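Local coordinates for protein nucleoporin NUP145N (Chaetomium thermophilum, PDB 5HB6) that probably serves as a structural component of the nuclear pore complex that also docks transport factors, this chain being its autoproteolytic domain, at residues 27-37 / 53-62; 112-121 / 128-136. The protein carries 1 engineered substitution. All coordinates share one frame; numbering follows the deposited sequence. Where two conformers were deposited one is given.

Contact 1. Residues 27-37 / 53-62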
loop_
_atom_site.group_PDB
_atom_site.type_symbol
_atom_site.label_atom_id
_atom_site.label_comp_id
_atom_site.label_asym_id
_atom_site.label_seq_id
_atom_site.Cartn_x
_atom_site.Cartn_y
_atom_site.Cartn_z
ATOM N N PHE A 27 -0.874 -8.610 6.625
ATOM C CA PHE A 27 -0.276 -8.809 5.312
ATOM C C PHE A 27 0.188 -7.467 4.759
ATOM O O PHE A 27 -0.579 -6.510 4.712
ATOM C CB PHE A 27 -1.249 -9.498 4.356
ATOM C CG PHE A 27 -0.625 -9.905 3.061
ATOM C CD1 PHE A 27 0.487 -10.733 3.037
ATOM C CD2 PHE A 27 -1.130 -9.450 1.852
ATOM C CE1 PHE A 27 1.059 -11.100 1.842
ATOM C CE2 PHE A 27 -0.562 -9.844 0.660
ATOM C CZ PHE A 27 0.539 -10.639 0.661
ATOM N N THR A 28 1.437 -7.433 4.306
ATOM C CA THR A 28 2.095 -6.205 3.880
ATOM C C THR A 28 2.871 -6.528 2.620
ATOM O O THR A 28 3.598 -7.521 2.596
ATOM C CB THR A 28 3.067 -5.712 4.960
ATOM O OG1 THR A 28 2.341 -5.499 6.174
ATOM C CG2 THR A 28 3.729 -4.411 4.582
ATOM N N VAL A 29 2.710 -5.711 1.580
ATOM C CA VAL A 29 3.508 -5.784 0.367
ATOM C C VAL A 29 4.259 -4.486 0.248
ATOM O O VAL A 29 3.658 -3.413 0.332
ATOM C CB VAL A 29 2.639 -6.039 -0.876
ATOM C CG1 VAL A 29 3.505 -6.023 -2.162
ATOM C CG2 VAL A 29 1.924 -7.374 -0.747
ATOM N N GLY A 30 5.584 -4.579 0.108
ATOM C CA GLY A 30 6.403 -3.392 0.016
ATOM C C GLY A 30 7.377 -3.476 -1.142
ATOM O O GLY A 30 7.555 -4.532 -1.762
ATOM N N ARG A 31 7.999 -2.347 -1.422
ATOM C CA ARG A 31 9.065 -2.307 -2.408
ATOM C C ARG A 31 10.089 -1.288 -1.955
ATOM O O ARG A 31 9.743 -0.155 -1.626
ATOM C CB ARG A 31 8.563 -2.008 -3.817
ATOM C CG ARG A 31 9.636 -2.106 -4.890
ATOM C CD ARG A 31 9.050 -1.841 -6.258
ATOM N NE ARG A 31 9.995 -2.225 -7.293
ATOM C CZ ARG A 31 9.788 -2.120 -8.599
ATOM N NH1 ARG A 31 8.679 -1.572 -9.065
ATOM N NH2 ARG A 31 10.714 -2.538 -9.441
ATOM N N GLU A 32 11.348 -1.699 -1.931
ATOM C CA GLU A 32 12.425 -0.792 -1.586
ATOM C C GLU A 32 12.381 0.448 -2.468
ATOM O O GLU A 32 12.126 0.367 -3.674
ATOM C CB GLU A 32 13.771 -1.489 -1.802
ATOM C CG GLU A 32 13.969 -2.723 -0.962
ATOM C CD GLU A 32 15.246 -3.478 -1.313
ATOM O OE1 GLU A 32 15.722 -4.243 -0.452
ATOM O OE2 GLU A 32 15.764 -3.320 -2.444
ATOM N N ASN A 33 12.590 1.600 -1.841
ATOM C CA ASN A 33 12.639 2.884 -2.521
ATOM C C ASN A 33 11.276 3.345 -3.004
ATOM O O ASN A 33 11.183 4.337 -3.733
ATOM C CB ASN A 33 13.679 2.899 -3.653
ATOM C CG ASN A 33 15.028 2.522 -3.164
ATOM O OD1 ASN A 33 15.546 3.140 -2.236
ATOM N ND2 ASN A 33 15.568 1.445 -3.701
ATOM N N VAL A 34 10.203 2.674 -2.591
ATOM C CA VAL A 34 8.857 3.088 -2.973
ATOM C C VAL A 34 7.965 3.259 -1.750
ATOM O O VAL A 34 7.407 4.328 -1.526
ATOM C CB VAL A 34 8.205 2.137 -3.995
ATOM C CG1 VAL A 34 6.752 2.565 -4.287
ATOM C CG2 VAL A 34 9.047 2.043 -5.258
ATOM N N GLY A 35 7.782 2.194 -0.978
ATOM C CA GLY A 35 6.882 2.246 0.160
ATOM C C GLY A 35 6.187 0.920 0.339
ATOM O O GLY A 35 6.741 -0.136 -0.004
ATOM N N SER A 36 4.974 0.966 0.901
ATOM C CA SER A 36 4.313 -0.252 1.332
ATOM C C SER A 36 2.810 -0.083 1.348
ATOM O O SER A 36 2.282 1.024 1.476
ATOM C CB SER A 36 4.801 -0.699 2.722
ATOM O OG SER A 36 4.513 0.318 3.663
ATOM N N VAL A 37 2.137 -1.234 1.253
ATOM C CA VAL A 37 0.694 -1.357 1.442
ATOM C C VAL A 37 0.488 -2.391 2.551
ATOM O O VAL A 37 0.922 -3.543 2.430
ATOM C CB VAL A 37 -0.001 -1.815 0.153
ATOM C CG1 VAL A 37 -1.494 -1.928 0.356
ATOM C CG2 VAL A 37 0.333 -0.897 -0.996
ATOM N N LEU A 53 2.462 -12.157 -7.764
ATOM C CA LEU A 53 1.820 -11.073 -7.040
ATOM C C LEU A 53 2.513 -9.747 -7.307
ATOM O O LEU A 53 1.869 -8.775 -7.736
ATOM C CB LEU A 53 1.857 -11.390 -5.542
ATOM C CG LEU A 53 0.948 -10.589 -4.615
ATOM C CD1 LEU A 53 0.571 -11.431 -3.389
ATOM C CD2 LEU A 53 1.632 -9.316 -4.191
ATOM N N PHE A 54 3.825 -9.691 -7.092
ATOM C CA PHE A 54 4.574 -8.450 -7.251
ATOM C C PHE A 54 4.503 -7.993 -8.698
ATOM O O PHE A 54 4.832 -8.755 -9.614
ATOM C CB PHE A 54 6.049 -8.677 -6.895
ATOM C CG PHE A 54 6.309 -9.159 -5.485
ATOM C CD1 PHE A 54 5.587 -8.691 -4.386
ATOM C CD2 PHE A 54 7.332 -10.064 -5.276
ATOM C CE1 PHE A 54 5.891 -9.146 -3.135
ATOM C CE2 PHE A 54 7.639 -10.491 -4.021
ATOM C CZ PHE A 54 6.915 -10.042 -2.943
ATOM N N GLY A 55 4.116 -6.736 -8.903
ATOM C CA GLY A 55 4.083 -6.191 -10.243
ATOM C C GLY A 55 2.949 -6.682 -11.108
ATOM O O GLY A 55 2.855 -6.270 -12.273
ATOM N N THR A 56 2.068 -7.520 -10.568
ATOM C CA THR A 56 0.977 -8.135 -11.312
ATOM C C THR A 56 -0.342 -7.857 -10.597
ATOM O O THR A 56 -1.288 -7.360 -11.208
ATOM C CB THR A 56 1.232 -9.634 -11.426
ATOM O OG1 THR A 56 2.423 -9.841 -12.197
ATOM C CG2 THR A 56 0.084 -10.327 -12.100
ATOM N N ILE A 57 -0.418 -8.223 -9.319
ATOM C CA ILE A 57 -1.566 -7.894 -8.471
ATOM C C ILE A 57 -1.344 -6.573 -7.738
ATOM O O ILE A 57 -2.191 -5.676 -7.772
ATOM C CB ILE A 57 -1.834 -9.052 -7.477
ATOM C CG1 ILE A 57 -2.246 -10.332 -8.220
ATOM C CG2 ILE A 57 -2.918 -8.664 -6.486
ATOM C CD1 ILE A 57 -2.516 -11.536 -7.314
ATOM N N VAL A 58 -0.205 -6.450 -7.063
ATOM C CA VAL A 58 0.174 -5.239 -6.348
ATOM C C VAL A 58 1.343 -4.623 -7.098
ATOM O O VAL A 58 2.399 -5.249 -7.234
ATOM C CB VAL A 58 0.526 -5.528 -4.880
ATOM C CG1 VAL A 58 0.919 -4.233 -4.165
ATOM C CG2 VAL A 58 -0.630 -6.245 -4.175
ATOM N N ILE A 59 1.161 -3.389 -7.561
ATOM C CA ILE A 59 2.188 -2.688 -8.331
ATOM C C ILE A 59 2.611 -1.482 -7.520
ATOM O O ILE A 59 1.775 -0.620 -7.204
ATOM C CB ILE A 59 1.704 -2.248 -9.724
ATOM C CG1 ILE A 59 1.296 -3.459 -10.553
ATOM C CG2 ILE A 59 2.816 -1.547 -10.458
ATOM C CD1 ILE A 59 -0.115 -3.841 -10.397
ATOM N N LEU A 60 3.902 -1.413 -7.216
ATOM C CA LEU A 60 4.495 -0.316 -6.464
ATOM C C LEU A 60 5.563 0.333 -7.328
ATOM O O LEU A 60 6.587 -0.272 -7.620
ATOM C CB LEU A 60 5.086 -0.840 -5.154
ATOM C CG LEU A 60 4.027 -1.280 -4.149
ATOM C CD1 LEU A 60 4.631 -2.015 -2.980
ATOM C CD2 LEU A 60 3.272 -0.080 -3.618
ATOM N N GLU A 61 5.323 1.568 -7.721
ATOM C CA GLU A 61 6.329 2.404 -8.353
ATOM C C GLU A 61 6.334 3.728 -7.612
ATOM O O GLU A 61 5.391 4.021 -6.863
ATOM C CB GLU A 61 6.033 2.619 -9.848
ATOM C CG GLU A 61 6.043 1.301 -10.632
ATOM C CD GLU A 61 5.717 1.469 -12.102
ATOM O OE1 GLU A 61 5.146 2.516 -12.471
ATOM O OE2 GLU A 61 6.031 0.544 -12.878
ATOM N N PRO A 62 7.386 4.536 -7.752
ATOM C CA PRO A 62 7.466 5.746 -6.930
ATOM C C PRO A 62 6.188 6.560 -7.004
ATOM O O PRO A 62 5.682 6.888 -8.072
ATOM C CB PRO A 62 8.673 6.485 -7.506
ATOM C CG PRO A 62 9.556 5.386 -7.982
ATOM C CD PRO A 62 8.578 4.404 -8.617
HETATM O O HOH W 1 7.688 -1.693 -12.100
#

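Contact 2. Residues 112-121 / 128-136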
loop_
_atom_site.group_PDB
_atom_site.type_symbol
_atom_site.label_atom_id
_atom_site.label_comp_id
_atom_site.label_asym_id
_atom_site.label_seq_id
_atom_site.Cartn_x
_atom_site.Cartn_y
_atom_site.Cartn_z
ATOM N N LEU A 112 -2.125 17.584 1.440
ATOM C CA LEU A 112 -2.139 16.124 1.510
ATOM C C LEU A 112 -3.373 15.631 2.246
ATOM O O LEU A 112 -3.959 14.612 1.870
ATOM C CB LEU A 112 -0.888 15.600 2.197
ATOM C CG LEU A 112 0.415 15.700 1.410
ATOM C CD1 LEU A 112 1.548 15.159 2.280
ATOM C CD2 LEU A 112 0.370 14.952 0.106
ATOM N N LYS A 113 -3.792 16.347 3.297
ATOM C CA LYS A 113 -4.963 15.918 4.047
ATOM C C LYS A 113 -6.217 15.940 3.189
ATOM O O LYS A 113 -7.162 15.187 3.457
ATOM C CB LYS A 113 -5.134 16.756 5.314
ATOM C CG LYS A 113 -4.051 16.513 6.352
ATOM C CD LYS A 113 -4.174 17.437 7.558
ATOM C CE LYS A 113 -3.141 17.098 8.616
ATOM N NZ LYS A 113 -3.166 18.059 9.737
ATOM N N SER A 114 -6.248 16.773 2.151
ATOM C CA SER A 114 -7.436 16.935 1.327
ATOM C C SER A 114 -7.435 16.093 0.049
ATOM O O SER A 114 -8.364 16.211 -0.750
ATOM C CB SER A 114 -7.621 18.424 1.025
ATOM O OG SER A 114 -7.922 19.111 2.227
ATOM N N ILE A 115 -6.440 15.239 -0.168
ATOM C CA ILE A 115 -6.428 14.418 -1.375
ATOM C C ILE A 115 -7.658 13.515 -1.397
ATOM O O ILE A 115 -7.881 12.719 -0.459
ATOM C CB ILE A 115 -5.128 13.606 -1.495
ATOM C CG1 ILE A 115 -3.917 14.528 -1.597
ATOM C CG2 ILE A 115 -5.162 12.668 -2.705
ATOM C CD1 ILE A 115 -3.892 15.447 -2.823
ATOM N N PRO A 116 -8.472 13.589 -2.451
ATOM C CA PRO A 116 -9.703 12.794 -2.491
ATOM C C PRO A 116 -9.448 11.302 -2.378
ATOM O O PRO A 116 -8.443 10.775 -2.856
ATOM C CB PRO A 116 -10.304 13.147 -3.861
ATOM C CG PRO A 116 -9.774 14.482 -4.164
ATOM C CD PRO A 116 -8.388 14.512 -3.595
ATOM N N ASP A 117 -10.396 10.624 -1.738
ATOM C CA ASP A 117 -10.410 9.172 -1.650
ATOM C C ASP A 117 -9.226 8.642 -0.860
ATOM O O ASP A 117 -8.786 7.516 -1.071
ATOM C CB ASP A 117 -10.513 8.514 -3.032
ATOM C CG ASP A 117 -11.811 8.860 -3.747
ATOM O OD1 ASP A 117 -12.870 8.919 -3.080
ATOM O OD2 ASP A 117 -11.769 9.078 -4.976
ATOM N N THR A 118 -8.702 9.459 0.045
ATOM C CA THR A 118 -7.688 9.021 0.993
ATOM C C THR A 118 -8.055 9.564 2.365
ATOM O O THR A 118 -8.728 10.595 2.480
ATOM C CB THR A 118 -6.261 9.521 0.643
ATOM O OG1 THR A 118 -6.141 10.930 0.905
ATOM C CG2 THR A 118 -5.892 9.219 -0.792
ATOM N N THR A 119 -7.588 8.879 3.407
ATOM C CA THR A 119 -7.707 9.368 4.776
ATOM C C THR A 119 -6.295 9.554 5.312
ATOM O O THR A 119 -5.569 8.580 5.526
ATOM C CB THR A 119 -8.487 8.378 5.629
ATOM O OG1 THR A 119 -9.803 8.201 5.086
ATOM C CG2 THR A 119 -8.606 8.888 7.039
ATOM N N PHE A 120 -5.885 10.802 5.484
ATOM C CA PHE A 120 -4.522 11.104 5.875
ATOM C C PHE A 120 -4.172 10.419 7.176
ATOM O O PHE A 120 -4.941 10.467 8.132
ATOM C CB PHE A 120 -4.410 12.620 6.050
ATOM C CG PHE A 120 -3.054 13.102 6.455
ATOM C CD1 PHE A 120 -2.104 13.416 5.496
ATOM C CD2 PHE A 120 -2.750 13.321 7.788
ATOM C CE1 PHE A 120 -0.877 13.894 5.868
ATOM C CE2 PHE A 120 -1.533 13.805 8.162
ATOM C CZ PHE A 120 -0.593 14.104 7.205
ATOM N N GLU A 121 -2.995 9.817 7.221
ATOM C CA GLU A 121 -2.430 9.253 8.438
ATOM C C GLU A 121 -1.256 10.070 8.932
ATOM O O GLU A 121 -1.222 10.476 10.089
ATOM C CB GLU A 121 -2.008 7.806 8.181
ATOM C CG GLU A 121 -3.204 6.915 7.875
ATOM C CD GLU A 121 -3.782 6.218 9.085
ATOM O OE1 GLU A 121 -3.235 6.372 10.195
ATOM O OE2 GLU A 121 -4.799 5.523 8.915
ATOM N N GLY A 128 10.031 12.449 3.873
ATOM C CA GLY A 128 9.206 12.618 2.703
ATOM C C GLY A 128 8.121 11.580 2.535
ATOM O O GLY A 128 7.529 11.489 1.464
ATOM N N VAL A 129 7.822 10.805 3.569
ATOM C CA VAL A 129 6.839 9.732 3.481
ATOM C C VAL A 129 5.463 10.282 3.839
ATOM O O VAL A 129 5.239 10.816 4.942
ATOM C CB VAL A 129 7.202 8.561 4.401
ATOM C CG1 VAL A 129 6.079 7.509 4.444
ATOM C CG2 VAL A 129 8.473 7.899 3.920
ATOM N N TRP A 130 4.516 10.105 2.931
ATOM C CA TRP A 130 3.094 10.336 3.167
ATOM C C TRP A 130 2.405 8.999 3.352
ATOM O O TRP A 130 2.520 8.116 2.503
ATOM C CB TRP A 130 2.540 11.024 1.918
ATOM C CG TRP A 130 1.032 11.164 1.803
ATOM C CD1 TRP A 130 0.088 11.374 2.796
ATOM C CD2 TRP A 130 0.307 11.106 0.587
ATOM N NE1 TRP A 130 -1.149 11.481 2.239
ATOM C CE2 TRP A 130 -1.050 11.311 0.887
ATOM C CE3 TRP A 130 0.690 10.930 -0.745
ATOM C CZ2 TRP A 130 -2.041 11.311 -0.087
ATOM C CZ3 TRP A 130 -0.280 10.934 -1.724
ATOM C CH2 TRP A 130 -1.637 11.104 -1.389
ATOM N N ALA A 131 1.679 8.879 4.455
ATOM C CA ALA A 131 0.910 7.684 4.752
ATOM C C ALA A 131 -0.554 8.056 4.828
ATOM O O ALA A 131 -0.918 9.109 5.361
ATOM C CB ALA A 131 1.366 7.035 6.043
ATOM N N PHE A 132 -1.386 7.178 4.289
ATOM C CA PHE A 132 -2.818 7.414 4.260
ATOM C C PHE A 132 -3.534 6.077 4.163
ATOM O O PHE A 132 -2.967 5.087 3.679
ATOM C CB PHE A 132 -3.201 8.312 3.079
ATOM C CG PHE A 132 -2.773 7.767 1.733
ATOM C CD1 PHE A 132 -1.492 7.995 1.243
ATOM C CD2 PHE A 132 -3.645 7.020 0.968
ATOM C CE1 PHE A 132 -1.098 7.497 0.020
ATOM C CE2 PHE A 132 -3.238 6.512 -0.281
ATOM C CZ PHE A 132 -1.967 6.734 -0.730
ATOM N N SER A 133 -4.789 6.056 4.591
ATOM C CA SER A 133 -5.608 4.867 4.465
ATOM C C SER A 133 -6.575 5.016 3.295
ATOM O O SER A 133 -7.011 6.111 2.934
ATOM C CB SER A 133 -6.395 4.594 5.746
ATOM O OG SER A 133 -5.573 4.078 6.777
ATOM N N VAL A 134 -6.954 3.871 2.750
ATOM C CA VAL A 134 -8.040 3.774 1.793
ATOM C C VAL A 134 -8.988 2.706 2.319
ATOM O O VAL A 134 -8.602 1.810 3.076
ATOM C CB VAL A 134 -7.537 3.450 0.365
ATOM C CG1 VAL A 134 -6.596 4.539 -0.112
ATOM C CG2 VAL A 134 -6.878 2.076 0.293
ATOM N N GLU A 135 -10.241 2.804 1.910
ATOM C CA GLU A 135 -11.245 1.824 2.308
ATOM C C GLU A 135 -11.257 0.604 1.418
ATOM O O GLU A 135 -11.776 -0.436 1.825
ATOM C CB GLU A 135 -12.635 2.461 2.291
ATOM C CG GLU A 135 -12.778 3.558 3.313
ATOM C CD GLU A 135 -12.294 3.135 4.684
ATOM O OE1 GLU A 135 -12.775 2.102 5.197
ATOM O OE2 GLU A 135 -11.420 3.841 5.248
ATOM N N HIS A 136 -10.709 0.713 0.222
ATOM C CA HIS A 136 -10.704 -0.366 -0.755
ATOM C C HIS A 136 -9.976 0.186 -1.964
ATOM O O HIS A 136 -9.514 1.327 -1.925
ATOM C CB HIS A 136 -12.123 -0.774 -1.142
ATOM C CG HIS A 136 -12.986 0.384 -1.515
ATOM N ND1 HIS A 136 -12.762 1.143 -2.643
ATOM C CD2 HIS A 136 -14.033 0.953 -0.877
ATOM C CE1 HIS A 136 -13.654 2.117 -2.698
ATOM N NE2 HIS A 136 -14.440 2.020 -1.639
HETATM O O HOH W 2 -4.076 11.976 2.702
HETATM O O HOH W 3 -10.227 7.039 1.980
#

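Contact 1. Residues 27-37 / 53-62
NH1 of R31 is held by two acceptors, L60 O at 2.9 Å and a water that donates on to E61 OE2. The bond to L60 O is nearly straight (164° at the hydrogen), and the carbonyl oxygen lies in plane at the guanidinium edge. With CG anti to the backbone N (chi1 -174°) and the chain extended to NE, the long arginine spans the gap to strand 58-61 while its CB rests on L60 CB, and NE bonds G2 O. A methionine here would probably leave the L60 and G2 carbonyls without these donors and undo the water bridge to E61. Inward the contact turns apolar, which suits branched residues. L60 pushes CD1 against the backbone of V29 and G30, 3.6 Å from G30 C, and turns CD2 to V37 CG2. V29 divides its methyls: CG1 meets V58 CG1 at 3.7 Å and the edge of the F54 ring, CG2 meets L53 CD2. R31 O accepts from both V34 N and G35 N, the classic beta bulge where the hairpin 28-31/35-39 turns. At 33° between strands 28-31 and 58-61, the arrangement resembles aligned packing of two beta layers, the ribbon 58-61/64-67 lying over this hairpin of the autoproteolytic domain.

Contact 2. Residues 112-121 / 128-136
The indole of W130 is covered on one face by L112, whose CD2 stands 4.0 Å from the six-membered ring centroid in a CH-pi contact. The opposite face rests on F132 CD1, so a flat aromatic suits this place, layered between L112, near the end of helix 102-113, and its strand neighbour F132. F132 gets there with CG between the backbone N and the carbonyl carbon (chi1 57°); its CD2 also meets T118 CG2 at 3.6 Å. I115 CG1 adds cover near W130 CZ2, and the F120 ring meets the indole's five-membered ring rim to rim, the planes 28° apart. A water at the indole edge accepts from NE1 and donates to L112 O and T118 OG1; the same hydroxyl donates to I115 O within the type II turn I115-T118. That turn leads into an antiparallel beta hairpin, 119-124 with 129-134, where T119 and S133 form a hydrogen-bonded pair and F120 and F132 a non-hydrogen-bonded one. E121 N donates to A131 O. The E121 side chain, bent at chi2 (-93°), runs past F132 CA and accepts from S133 OG at 2.7 Å on the anti side of OE2, somewhat out of the carboxylate plane; K40 NZ also bonds that hydroxyl.

Both contacts draw on the same six-stranded antiparallel sheet of the domain, but at different places, their centres about 17 Å apart and their nearest atoms about 7 Å. Contact 1 is the more buried: it joins the hairpin 28-31/35-39 to a separate small sheet, so it works between layers, chiefly through aliphatic methyls, with a single direct hydrogen bond, made by a partly exposed arginine. Contact 2 lies farther out, where 119-124 is an outermost strand; it combines backbone bonds within the sheet with an aromatic cluster that reaches the end of helix 102-113. Strand 85-89, between 35-39 and 129-134, connects the two regions.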